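Local coordinates for protein tail component (Lactobacillus phage J-1, PDB 5LY8) that probably binds saccharides on the host cell surface through this second carbohydrate-binding module of the phage's evolved distal tail (Dit) protein, at residues L31-T36 with N48-F54; W73-S79 with T210-F216; A107-F112 with Q219-I224. All coordinates share one frame; numbering follows the deposited sequence. Where two conformers were deposited one is given.

In the fold
Contacts 1, 2 and 3 lie within one all-beta carbohydrate-binding domain and reach the same mixed sheet. Contact 1 closes first along the chain, joining the loop after strand 30-31 to strand 49-50; contacts 2 and 3 interlock, because their segments alternate in sequence. The centres of contacts 1 and 2 are about 5 Å apart, those of 2 and 3 about 12 Å, and those of 1 and 3 about 16 Å. Strand 73-81 connects contact 1 to contact 2, and strand 208-216 connects contact 2 to strand 110-118 of contact 3. Contact 3 also reaches strand 223-238 of the second, antiparallel sheet and a magnesium site, so the series runs from one sheet towards the other.

Contact 1: residues L31-T36 with N48-F54; sequences LNNGVT and NVQSGPF
This is a polar contact between a loop and a short strand near the protein surface, where Asn32, Gly34 and Thr36 meet the side chains and backbone around strand 49-50. Gln50 reaches across with its chain extended beyond CG and clasps Gly34 by both ends of its amide. Gly34 N donates to Gln50 OE1 over 2.8 Å, while Gln50 NE2 donates to Gly34 O over 2.9 Å, coming from above the plane of that carbonyl. Ser77 OG also bonds to OE1, so this oxygen is gripped twice and the rotation of the amide is fixed. Asn32 reaches from the loop in return: its ND2 donates almost straight (172°) to Gly52 O, 3.0 Å away, in the plane of its own amide, while its OD1 accepts from Ser77 N. At the far end Asn48 ND2 donates to Thr36 OG1 over 2.9 Å. The Thr36 methyl CG2, anti to the carbonyl carbon, lies instead against the Gln50 amide, 3.7 Å from NE2. Leu31 CD2 touches the edge of the Phe54 ring. Side-chain amides, rather than backbone-to-backbone bonds, thus join this loop to strand 49-50 on the rim of a concanavalin-like beta domain.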
loop_
_atom_site.group_PDB
_atom_site.type_symbol
_atom_site.label_atom_id
_atom_site.label_comp_id
_atom_site.label_asym_id
_atom_site.label_seq_id
_atom_site.Cartn_x
_atom_site.Cartn_y
_atom_site.Cartn_z
ATOM N N LEU A 31 -14.441 -0.606 -5.685
ATOM C CA LEU A 31 -14.420 0.106 -4.430
ATOM C C LEU A 31 -14.840 -0.749 -3.282
ATOM O O LEU A 31 -15.815 -1.493 -3.380
ATOM C CB LEU A 31 -15.357 1.322 -4.530
ATOM C CG LEU A 31 -15.008 2.324 -5.643
ATOM C CD1 LEU A 31 -16.183 3.277 -5.938
ATOM C CD2 LEU A 31 -13.699 3.059 -5.333
ATOM N N ASN A 32 -14.107 -0.651 -2.165
ATOM C CA ASN A 32 -14.497 -1.278 -0.913
ATOM C C ASN A 32 -14.778 -2.785 -0.989
ATOM O O ASN A 32 -15.655 -3.285 -0.269
ATOM C CB ASN A 32 -15.687 -0.506 -0.312
ATOM C CG ASN A 32 -15.285 0.913 -0.027
ATOM O OD1 ASN A 32 -14.172 1.157 0.456
ATOM N ND2 ASN A 32 -16.181 1.856 -0.240
ATOM N N ASN A 33 -13.977 -3.522 -1.771
ATOM C CA ASN A 33 -14.174 -4.969 -1.884
ATOM C C ASN A 33 -12.844 -5.684 -2.118
ATOM O O ASN A 33 -12.791 -6.690 -2.855
ATOM C CB ASN A 33 -15.189 -5.270 -3.009
ATOM C CG ASN A 33 -14.635 -5.022 -4.393
ATOM O OD1 ASN A 33 -13.663 -4.274 -4.579
ATOM N ND2 ASN A 33 -15.169 -5.718 -5.395
ATOM N N GLY A 34 -11.782 -5.175 -1.502
ATOM C CA GLY A 34 -10.465 -5.759 -1.665
ATOM C C GLY A 34 -9.987 -6.530 -0.461
ATOM O O GLY A 34 -10.784 -7.016 0.345
ATOM N N VAL A 35 -8.669 -6.622 -0.334
ATOM C CA VAL A 35 -8.045 -7.419 0.720
ATOM C C VAL A 35 -7.213 -6.507 1.603
ATOM O O VAL A 35 -6.401 -5.717 1.105
ATOM C CB VAL A 35 -7.139 -8.526 0.126
ATOM C CG1 VAL A 35 -6.649 -9.460 1.222
ATOM C CG2 VAL A 35 -7.847 -9.314 -0.981
ATOM N N THR A 36 -7.427 -6.600 2.922
ATOM C CA THR A 36 -6.651 -5.835 3.913
ATOM C C THR A 36 -5.719 -6.755 4.671
ATOM O O THR A 36 -5.961 -7.957 4.717
ATOM C CB THR A 36 -7.555 -5.103 4.911
ATOM O OG1 THR A 36 -8.259 -6.066 5.720
ATOM C CG2 THR A 36 -8.521 -4.182 4.224
ATOM N N ASN A 48 -11.433 -5.466 10.138
ATOM C CA ASN A 48 -11.198 -4.286 9.304
ATOM C C ASN A 48 -12.406 -4.017 8.405
ATOM O O ASN A 48 -12.983 -4.966 7.855
ATOM C CB ASN A 48 -9.994 -4.543 8.399
ATOM C CG ASN A 48 -8.714 -4.834 9.145
ATOM O OD1 ASN A 48 -8.524 -4.366 10.277
ATOM N ND2 ASN A 48 -7.820 -5.598 8.515
ATOM N N VAL A 49 -12.732 -2.749 8.188
ATOM C CA VAL A 49 -13.838 -2.368 7.305
ATOM C C VAL A 49 -13.324 -1.498 6.175
ATOM O O VAL A 49 -12.505 -0.592 6.387
ATOM C CB VAL A 49 -14.991 -1.701 8.092
ATOM C CG1 VAL A 49 -16.099 -1.219 7.139
ATOM C CG2 VAL A 49 -15.585 -2.690 9.100
ATOM N N GLN A 50 -13.830 -1.772 4.973
ATOM C CA GLN A 50 -13.553 -0.985 3.781
ATOM C C GLN A 50 -14.868 -0.307 3.418
ATOM O O GLN A 50 -15.819 -0.987 3.034
ATOM C CB GLN A 50 -13.110 -1.894 2.623
ATOM C CG GLN A 50 -11.873 -2.727 2.945
ATOM C CD GLN A 50 -11.597 -3.781 1.912
ATOM O OE1 GLN A 50 -11.344 -3.488 0.744
ATOM N NE2 GLN A 50 -11.638 -5.042 2.327
ATOM N N SER A 51 -14.960 1.005 3.656
ATOM C CA SER A 51 -16.192 1.744 3.366
ATOM C C SER A 51 -15.883 3.189 3.116
ATOM O O SER A 51 -14.858 3.704 3.547
ATOM C CB SER A 51 -17.176 1.604 4.519
ATOM O OG SER A 51 -16.826 2.455 5.592
ATOM N N GLY A 52 -16.829 3.855 2.491
ATOM C CA GLY A 52 -16.728 5.275 2.233
ATOM C C GLY A 52 -16.110 5.617 0.895
ATOM O O GLY A 52 -15.586 4.762 0.187
ATOM N N PRO A 53 -16.169 6.903 0.537
ATOM C CA PRO A 53 -15.711 7.333 -0.785
ATOM C C PRO A 53 -14.304 7.924 -0.801
ATOM O O PRO A 53 -13.715 8.242 0.232
ATOM C CB PRO A 53 -16.722 8.445 -1.115
ATOM C CG PRO A 53 -16.948 9.090 0.187
ATOM C CD PRO A 53 -16.866 7.996 1.247
ATOM N N PHE A 54 -13.817 8.153 -2.014
ATOM C CA PHE A 54 -12.678 9.008 -2.295
ATOM C C PHE A 54 -13.240 10.228 -2.989
ATOM O O PHE A 54 -14.069 10.074 -3.895
ATOM C CB PHE A 54 -11.708 8.365 -3.285
ATOM C CG PHE A 54 -10.972 7.163 -2.759
ATOM C CD1 PHE A 54 -9.737 7.306 -2.134
ATOM C CD2 PHE A 54 -11.492 5.884 -2.923
ATOM C CE1 PHE A 54 -9.060 6.185 -1.638
ATOM C CE2 PHE A 54 -10.819 4.769 -2.441
ATOM C CZ PHE A 54 -9.599 4.923 -1.813
HETATM O O HOH W 1 -10.691 -6.910 4.991
#

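Contact 2: residues W73-S79 with T210-F216; sequences WNGPSMS and TAWFPGF
Met78 and Ala211 form a hydrogen-bonded antiparallel pair: Met78 N donates to Ala211 O over 2.9 Å, and Ala211 N returns a bond to Met78 O over 2.8 Å. Beyond the Pro76 and Phe213-Pro214 interruption, Asn74 and Gly215 repeat the exchange, Asn74 N giving to Gly215 O and Gly215 N to Asn74 O. Between them Phe213 N donates to Pro76 O at 2.9 Å, which keeps the interrupted strands joined. The short axes of 77-79 and 210-212 run antiparallel, with 172° between their N-to-C directions. On the face carrying Ser79 and Thr210, one of the two conformers of Ser79 places OG 2.8 Å from Thr210 OG1, in hydrogen-bonding contact, and Thr210 OG1 also accepts from Val35 N. Trp212 NE1 makes its stronger bond to Val49 O and a weak one to Gly75 O, while Pro214 CG sits over the centre of its ring. At the outer end Phe216 CB stands 3.7 Å above the centroid of the Trp73 six-membered ring, a CH-pi contact. With CG anti to the backbone N (chi1 -173°), the Phe216 ring turns its edge to the five-membered ring in an edge-to-face pair, planes 55° apart. Strand 49-50 and the 31-36 loop adjoin strand 73-81, strand 110-118 flanks strand 208-216, and Trp226 of strand 223-238 packs against Met78, Ala211 and Phe213.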
loop_
_atom_site.group_PDB
_atom_site.type_symbol
_atom_site.label_atom_id
_atom_site.label_comp_id
_atom_site.label_asym_id
_atom_site.label_seq_id
_atom_site.Cartn_x
_atom_site.Cartn_y
_atom_site.Cartn_z
ATOM N N TRP A 73 -10.577 -0.534 12.471
ATOM C CA TRP A 73 -10.081 0.369 11.438
ATOM C C TRP A 73 -11.094 0.381 10.289
ATOM O O TRP A 73 -11.557 -0.688 9.855
ATOM C CB TRP A 73 -8.716 -0.122 10.930
ATOM C CG TRP A 73 -7.612 0.021 11.927
ATOM C CD1 TRP A 73 -7.281 -0.856 12.923
ATOM C CD2 TRP A 73 -6.777 1.181 12.109
ATOM N NE1 TRP A 73 -6.270 -0.323 13.712
ATOM C CE2 TRP A 73 -5.928 0.916 13.205
ATOM C CE3 TRP A 73 -6.637 2.403 11.413
ATOM C CZ2 TRP A 73 -4.971 1.847 13.646
ATOM C CZ3 TRP A 73 -5.674 3.311 11.838
ATOM C CH2 TRP A 73 -4.848 3.024 12.935
ATOM N N ASN A 74 -11.439 1.579 9.826
ATOM C CA ASN A 74 -12.421 1.730 8.752
ATOM C C ASN A 74 -12.029 2.870 7.819
ATOM O O ASN A 74 -11.716 3.969 8.285
ATOM C CB ASN A 74 -13.811 2.006 9.355
ATOM C CG ASN A 74 -14.934 2.062 8.351
ATOM O OD1 ASN A 74 -14.753 1.822 7.150
ATOM N ND2 ASN A 74 -16.147 2.283 8.863
ATOM N N GLY A 75 -11.985 2.603 6.517
ATOM C CA GLY A 75 -11.780 3.656 5.537
ATOM C C GLY A 75 -11.943 3.079 4.155
ATOM O O GLY A 75 -12.142 1.868 4.004
ATOM N N PRO A 76 -11.849 3.934 3.147
ATOM C CA PRO A 76 -12.080 3.482 1.771
ATOM C C PRO A 76 -10.954 2.662 1.188
ATOM O O PRO A 76 -9.793 2.850 1.556
ATOM C CB PRO A 76 -12.252 4.793 0.992
ATOM C CG PRO A 76 -11.467 5.771 1.760
ATOM C CD PRO A 76 -11.639 5.393 3.217
ATOM N N SER A 77 -11.309 1.765 0.278
ATOM C CA SER A 77 -10.335 1.016 -0.483
ATOM C C SER A 77 -10.663 1.030 -1.950
ATOM O O SER A 77 -11.835 1.210 -2.354
ATOM C CB SER A 77 -10.201 -0.418 0.009
ATOM O OG SER A 77 -11.266 -1.200 -0.506
ATOM N N MET A 78 -9.631 0.784 -2.752
ATOM C CA MET A 78 -9.731 0.676 -4.199
ATOM C C MET A 78 -8.889 -0.517 -4.603
ATOM O O MET A 78 -7.789 -0.709 -4.063
ATOM C CB MET A 78 -9.241 1.961 -4.856
ATOM C CG MET A 78 -9.480 1.996 -6.356
ATOM S SD MET A 78 -9.060 3.580 -7.097
ATOM C CE MET A 78 -10.357 4.599 -6.400
ATOM N N SER A 79 -9.405 -1.328 -5.543
ATOM C CA SER A 79 -8.723 -2.544 -5.972
ATOM C C SER A 79 -8.810 -2.714 -7.461
ATOM O O SER A 79 -9.750 -2.238 -8.084
ATOM C CB SER A 79 -9.378 -3.769 -5.327
ATOM O OG SER A 79 -9.265 -3.719 -3.917
ATOM N N THR A 210 -4.793 -3.890 -3.841
ATOM C CA THR A 210 -5.733 -3.110 -3.046
ATOM C C THR A 210 -4.981 -1.982 -2.368
ATOM O O THR A 210 -3.903 -2.209 -1.814
ATOM C CB THR A 210 -6.399 -3.961 -1.938
ATOM O OG1 THR A 210 -7.183 -5.002 -2.529
ATOM C CG2 THR A 210 -7.318 -3.121 -1.013
ATOM N N ALA A 211 -5.574 -0.779 -2.356
ATOM C CA ALA A 211 -5.095 0.365 -1.575
ATOM C C ALA A 211 -6.198 0.687 -0.542
ATOM O O ALA A 211 -7.372 0.799 -0.943
ATOM C CB ALA A 211 -4.834 1.551 -2.478
ATOM N N TRP A 212 -5.847 0.809 0.750
ATOM C CA TRP A 212 -6.840 1.001 1.805
ATOM C C TRP A 212 -6.363 2.124 2.703
ATOM O O TRP A 212 -5.195 2.163 3.089
ATOM C CB TRP A 212 -7.019 -0.326 2.568
ATOM C CG TRP A 212 -7.970 -0.325 3.725
ATOM C CD1 TRP A 212 -9.245 0.187 3.760
ATOM C CD2 TRP A 212 -7.728 -0.895 5.013
ATOM N NE1 TRP A 212 -9.821 -0.053 4.992
ATOM C CE2 TRP A 212 -8.902 -0.715 5.783
ATOM C CE3 TRP A 212 -6.617 -1.524 5.602
ATOM C CZ2 TRP A 212 -9.016 -1.191 7.092
ATOM C CZ3 TRP A 212 -6.729 -1.977 6.909
ATOM C CH2 TRP A 212 -7.903 -1.792 7.650
ATOM N N PHE A 213 -7.294 3.030 3.081
ATOM C CA PHE A 213 -6.954 4.237 3.823
ATOM C C PHE A 213 -7.837 4.427 5.064
ATOM O O PHE A 213 -8.664 5.339 5.123
ATOM C CB PHE A 213 -7.086 5.450 2.908
ATOM C CG PHE A 213 -6.193 5.425 1.707
ATOM C CD1 PHE A 213 -6.592 4.787 0.529
ATOM C CD2 PHE A 213 -4.933 5.985 1.759
ATOM C CE1 PHE A 213 -5.762 4.771 -0.589
ATOM C CE2 PHE A 213 -4.092 5.942 0.645
ATOM C CZ PHE A 213 -4.511 5.325 -0.513
ATOM N N PRO A 214 -7.654 3.600 6.089
ATOM C CA PRO A 214 -8.519 3.699 7.274
ATOM C C PRO A 214 -8.076 4.666 8.366
ATOM O O PRO A 214 -6.891 4.958 8.545
ATOM C CB PRO A 214 -8.489 2.268 7.837
ATOM C CG PRO A 214 -7.063 1.802 7.494
ATOM C CD PRO A 214 -6.805 2.381 6.131
ATOM N N GLY A 215 -9.074 5.096 9.134
ATOM C CA GLY A 215 -8.899 5.725 10.434
ATOM C C GLY A 215 -9.347 4.742 11.505
ATOM O O GLY A 215 -9.873 3.669 11.194
ATOM N N PHE A 216 -9.132 5.073 12.770
ATOM C CA PHE A 216 -9.536 4.160 13.839
ATOM C C PHE A 216 -10.553 4.837 14.732
ATOM O O PHE A 216 -10.270 5.892 15.314
ATOM C CB PHE A 216 -8.338 3.759 14.717
ATOM C CG PHE A 216 -8.721 2.684 15.712
ATOM C CD1 PHE A 216 -8.862 1.362 15.311
ATOM C CD2 PHE A 216 -9.018 3.004 17.025
ATOM C CE1 PHE A 216 -9.270 0.377 16.209
ATOM C CE2 PHE A 216 -9.409 2.010 17.926
ATOM C CZ PHE A 216 -9.558 0.708 17.500
#

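Contact 3: residues A107-F112 with Q219-I224; sequences AEVGRF and QRGWSI. With MG (magnesium ion), chain B.
Gln219, in one of its two conformers, lays its amide against the Val109 methyls in a contact that joins the chain leading into strand 110-118 to the loop before strand 223-238, beside a bound magnesium ion. In that conformer NE2 comes 3.5 Å from Val109 CG1; water 5 donates to both Gln219 O and Val109 O. Arg220 supplies the main backbone link: Val109 N donates to Arg220 O over 2.9 Å. The aliphatic part of Arg220, which also has two conformers, runs in one of them past Ala107 and Glu108. Water 2 bridges Ala107 O and Arg220 N.

At Gly221 the carbonyl faces the Glu108 side chain, and Gly221 O accepts a hydrogen bond from water 4. Backbone Glu108 O, meanwhile, binds the magnesium at 2.3 Å, in a site that Asn105, Ala106, Asp130, Ser132 and Asn135 also help to form. The metal is thus shared by the 105-108 and 130-135 segments, consistent with the structural ions of many beta-sandwich carbohydrate-binding modules.

Trp222 fills the centre. Its CG lies between the backbone N and the carbonyl carbon (chi1 66°), and the indole lies flat against the Gly110-Arg111 backbone. Gly110 CA sits 3.5 Å from the centroid of the five-membered ring, only 3° off the normal, a CH-pi contact on a residue with no side chain to block it. Water 6 accepts from Trp222 NE1 at 2.9 Å, at the ring edge, and donates to Arg111 O. Ser223 OG meets Glu108 OE1 through water 3. Ile224 ends the run, its CD1 3.6 Å from Phe112 CD2, while the Phe112 side chain crosses that of Trp222 at about a right angle, Phe112 CD2 lying 3.9 Å from Trp222 CZ2.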
loop_
_atom_site.group_PDB
_atom_site.type_symbol
_atom_site.label_atom_id
_atom_site.label_comp_id
_atom_site.label_asym_id
_atom_site.label_seq_id
_atom_site.Cartn_x
_atom_site.Cartn_y
_atom_site.Cartn_z
ATOM N N ALA A 107 -2.113 14.170 17.968
ATOM C CA ALA A 107 -3.484 13.721 18.198
ATOM C C ALA A 107 -4.078 12.926 17.046
ATOM O O ALA A 107 -5.113 12.288 17.203
ATOM C CB ALA A 107 -4.375 14.920 18.520
ATOM N N GLU A 108 -3.412 12.946 15.880
ATOM C CA GLU A 108 -3.912 12.281 14.683
ATOM C C GLU A 108 -3.529 10.821 14.625
ATOM O O GLU A 108 -2.433 10.430 15.047
ATOM C CB GLU A 108 -3.455 13.023 13.432
ATOM C CG GLU A 108 -3.976 14.455 13.397
ATOM C CD GLU A 108 -3.460 15.307 12.260
ATOM O OE1 GLU A 108 -2.711 14.809 11.400
ATOM O OE2 GLU A 108 -3.777 16.521 12.262
ATOM N N VAL A 109 -4.431 10.015 14.024
ATOM C CA VAL A 109 -4.267 8.574 13.857
ATOM C C VAL A 109 -4.639 8.213 12.429
ATOM O O VAL A 109 -5.680 8.667 11.920
ATOM C CB VAL A 109 -5.133 7.798 14.892
ATOM C CG1 VAL A 109 -5.245 6.311 14.577
ATOM C CG2 VAL A 109 -4.596 8.011 16.310
ATOM N N GLY A 110 -3.847 7.367 11.792
ATOM C CA GLY A 110 -4.216 6.952 10.449
ATOM C C GLY A 110 -3.324 5.841 9.980
ATOM O O GLY A 110 -2.266 5.592 10.554
ATOM N N ARG A 111 -3.752 5.165 8.922
ATOM C CA ARG A 111 -3.009 4.058 8.337
ATOM C C ARG A 111 -3.280 4.034 6.853
ATOM O O ARG A 111 -4.401 4.322 6.430
ATOM C CB ARG A 111 -3.486 2.715 8.976
ATOM C CG ARG A 111 -2.977 1.446 8.315
ATOM C CD ARG A 111 -3.541 0.205 9.028
ATOM N NE ARG A 111 -2.889 -1.020 8.554
ATOM C CZ ARG A 111 -1.735 -1.481 8.992
ATOM N NH1 ARG A 111 -1.096 -0.860 9.982
ATOM N NH2 ARG A 111 -1.195 -2.551 8.442
ATOM N N PHE A 112 -2.279 3.612 6.059
ATOM C CA PHE A 112 -2.554 3.177 4.697
ATOM C C PHE A 112 -1.870 1.860 4.439
ATOM O O PHE A 112 -0.853 1.543 5.062
ATOM C CB PHE A 112 -2.244 4.209 3.596
ATOM C CG PHE A 112 -0.814 4.632 3.411
ATOM C CD1 PHE A 112 0.131 3.750 2.900
ATOM C CD2 PHE A 112 -0.439 5.953 3.603
ATOM C CE1 PHE A 112 1.447 4.165 2.674
ATOM C CE2 PHE A 112 0.861 6.377 3.317
ATOM C CZ PHE A 112 1.787 5.487 2.834
ATOM N N GLN A 219 -11.106 8.644 16.534
ATOM C CA GLN A 219 -9.899 9.427 16.665
ATOM C C GLN A 219 -9.764 10.310 15.455
ATOM O O GLN A 219 -10.127 9.888 14.340
ATOM C CB GLN A 219 -8.698 8.500 16.776
ATOM C CG GLN A 219 -8.830 7.656 18.036
ATOM C CD GLN A 219 -7.615 6.872 18.334
ATOM O OE1 GLN A 219 -6.994 7.029 19.387
ATOM N NE2 GLN A 219 -7.300 5.963 17.450
ATOM N N ARG A 220 -9.246 11.529 15.647
ATOM C CA ARG A 220 -9.045 12.427 14.519
ATOM C C ARG A 220 -8.036 11.837 13.550
ATOM O O ARG A 220 -7.089 11.160 13.962
ATOM C CB ARG A 220 -8.721 13.871 14.928
ATOM C CG ARG A 220 -7.338 14.119 15.482
ATOM C CD ARG A 220 -7.032 15.608 15.525
ATOM N NE ARG A 220 -7.930 16.325 16.426
ATOM C CZ ARG A 220 -7.993 17.650 16.529
ATOM N NH1 ARG A 220 -7.219 18.418 15.777
ATOM N NH2 ARG A 220 -8.846 18.218 17.371
ATOM N N GLY A 221 -8.302 12.028 12.271
ATOM C CA GLY A 221 -7.463 11.453 11.234
ATOM C C GLY A 221 -6.237 12.241 10.889
ATOM O O GLY A 221 -6.204 13.470 11.017
ATOM N N TRP A 222 -5.254 11.552 10.354
ATOM C CA TRP A 222 -4.088 12.209 9.810
ATOM C C TRP A 222 -4.416 12.843 8.445
ATOM O O TRP A 222 -5.530 12.665 7.934
ATOM C CB TRP A 222 -2.896 11.244 9.751
ATOM C CG TRP A 222 -2.965 10.067 8.817
ATOM C CD1 TRP A 222 -3.989 9.695 7.984
ATOM C CD2 TRP A 222 -1.910 9.133 8.593
ATOM N NE1 TRP A 222 -3.632 8.568 7.267
ATOM C CE2 TRP A 222 -2.354 8.215 7.616
ATOM C CE3 TRP A 222 -0.617 8.990 9.120
ATOM C CZ2 TRP A 222 -1.546 7.162 7.158
ATOM C CZ3 TRP A 222 0.176 7.950 8.665
ATOM C CH2 TRP A 222 -0.295 7.049 7.708
ATOM N N SER A 223 -3.458 13.577 7.873
ATOM C CA SER A 223 -3.670 14.179 6.556
ATOM C C SER A 223 -3.091 13.246 5.524
ATOM O O SER A 223 -1.924 12.889 5.588
ATOM C CB SER A 223 -2.993 15.536 6.459
ATOM O OG SER A 223 -3.588 16.463 7.359
ATOM N N ILE A 224 -3.945 12.760 4.606
ATOM C CA ILE A 224 -3.496 11.791 3.629
ATOM C C ILE A 224 -4.145 12.021 2.290
ATOM O O ILE A 224 -5.352 12.220 2.213
ATOM C CB ILE A 224 -3.782 10.342 4.161
ATOM C CG1 ILE A 224 -3.340 9.240 3.188
ATOM C CG2 ILE A 224 -5.243 10.135 4.572
ATOM C CD1 ILE A 224 -1.873 9.217 2.889
HETATM MG MG MG B . -0.513 10.427 16.365
HETATM O O HOH W 2 -7.679 11.885 18.301
HETATM O O HOH W 3 -2.011 16.682 9.604
HETATM O O HOH W 4 -7.117 15.701 12.140
HETATM O O HOH W 5 -8.245 7.844 12.907
HETATM O O HOH W 6 -5.257 6.810 5.640
#